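Side-chain contact in putative transcriptional regulator protein, LacI family (Rhizobium etli, PDB 3MIZ), which probably acts as a DNA-binding repressor of transcription, its periplasmic-binding-protein-like domain being of the kind that senses small molecules in LacI relatives: residues Phe160-Thr163 with Glu164-Ser168. Sequence-based numbering, arbitrary orientation.
Sequences FGLT and ENDLS
Asp-166 and Thr-163 clasp each other across a tight turn. OD2 of Asp-166 takes the N-H of Thr-163 at 3.0 Å in a nearly straight bond (175°), approached from above the carboxylate plane. In return, Asp-166 N donates to Thr-163 O at 2.6 Å, again from above the carbonyl plane. With CG beside its own backbone N (chi1 -59°), the aspartate turns back over the turn and reaches the N-H three residues earlier. A second backbone bond, Leu-167 N to Glu-164 O (3.2 Å), makes two overlapping type I beta turns; the aspartate bond fastens the first. OG1 of Thr-163 lies beside CB of Asn-165 (3.3 Å), the two side chains pointing the same way, and any bond to it from Asn-165 N is weak and doubtful. The inner side is close-packed: Leu-167 CD2 comes to 2.9 Å from Thr-163 O with an unusual chi2 of -29°, a tight approach whose exact geometry is doubtful. Leu-162 CB touches Asp-166 OD2 at 3.7 Å, the two side chains crossing nearly at right angles, while Leu-162 CD1 meets Leu-167 CD1 more loosely (4.3 Å). Thr-163, Glu-164 and Asn-165 lie on the solvent side, where the carboxylate of Glu-164 swings back to a salt bridge with Arg-154. The turn joins helix 144-160 to strand 167-174 in a beta-alpha-beta crossover from the parallel strand 134-138. Leu-162 packs on Thr-157 and on Leu-127 of helix 115-127, Leu-167 on Phe-153 and Thr-157, and Ser-168 enters the sheet through backbone bonds to Ile-134 and Tyr-136.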
# COMPACT_ATOMS: atom_id res chain seq x y z
N PHE A 160 34.21 5.51 -8.65
CA PHE A 160 34.83 4.19 -8.53
C PHE A 160 35.71 3.91 -9.74
O PHE A 160 36.76 3.28 -9.61
CB PHE A 160 33.77 3.09 -8.43
CG PHE A 160 34.34 1.71 -8.27
CD1 PHE A 160 34.83 1.29 -7.04
CD2 PHE A 160 34.41 0.85 -9.35
CE1 PHE A 160 35.39 0.01 -6.90
CE2 PHE A 160 34.96 -0.43 -9.22
CZ PHE A 160 35.45 -0.85 -7.99
N GLY A 161 35.29 4.38 -10.91
CA GLY A 161 36.09 4.15 -12.09
C GLY A 161 35.32 3.71 -13.31
O GLY A 161 35.82 3.85 -14.43
N LEU A 162 34.12 3.18 -13.12
CA LEU A 162 33.32 2.73 -14.25
C LEU A 162 32.95 3.91 -15.13
O LEU A 162 32.87 5.05 -14.67
CB LEU A 162 32.04 2.04 -13.77
CG LEU A 162 32.19 0.80 -12.89
CD1 LEU A 162 30.82 0.21 -12.61
CD2 LEU A 162 33.09 -0.23 -13.57
N THR A 163 32.72 3.64 -16.41
CA THR A 163 32.35 4.69 -17.35
C THR A 163 30.91 4.50 -17.78
O THR A 163 30.36 3.41 -17.66
CB THR A 163 33.23 4.65 -18.62
OG1 THR A 163 32.87 3.51 -19.41
CG2 THR A 163 34.71 4.56 -18.25
N GLU A 164 30.31 5.57 -18.29
CA GLU A 164 28.93 5.51 -18.74
C GLU A 164 28.73 4.31 -19.65
O GLU A 164 27.63 3.77 -19.77
CB GLU A 164 28.57 6.80 -19.48
CG GLU A 164 27.08 7.09 -19.54
CD GLU A 164 26.47 7.29 -18.16
OE1 GLU A 164 26.35 6.30 -17.41
OE2 GLU A 164 26.13 8.44 -17.82
N ASN A 165 29.82 3.88 -20.28
CA ASN A 165 29.79 2.75 -21.21
C ASN A 165 29.60 1.39 -20.51
O ASN A 165 29.23 0.40 -21.15
CB ASN A 165 31.08 2.73 -22.03
CG ASN A 165 30.98 1.83 -23.25
OD1 ASN A 165 30.98 0.61 -23.13
ND2 ASN A 165 30.88 2.44 -24.42
N ASP A 166 29.86 1.34 -19.21
CA ASP A 166 29.70 0.10 -18.45
C ASP A 166 28.29 0.04 -17.86
O ASP A 166 27.88 -0.99 -17.32
CB ASP A 166 30.71 0.02 -17.31
CG ASP A 166 32.14 0.07 -17.80
OD1 ASP A 166 32.46 -0.64 -18.78
OD2 ASP A 166 32.95 0.80 -17.19
N LEU A 167 27.56 1.14 -17.98
CA LEU A 167 26.21 1.20 -17.43
C LEU A 167 25.10 1.02 -18.47
O LEU A 167 25.29 1.29 -19.66
CB LEU A 167 25.99 2.53 -16.70
CG LEU A 167 26.86 2.99 -15.53
CD1 LEU A 167 27.42 1.80 -14.76
CD2 LEU A 167 27.98 3.85 -16.04
N SER A 168 23.95 0.55 -18.00
CA SER A 168 22.77 0.37 -18.82
C SER A 168 21.67 1.11 -18.07
O SER A 168 21.09 0.57 -17.13
CB SER A 168 22.39 -1.10 -18.96
OG SER A 168 23.20 -1.78 -19.90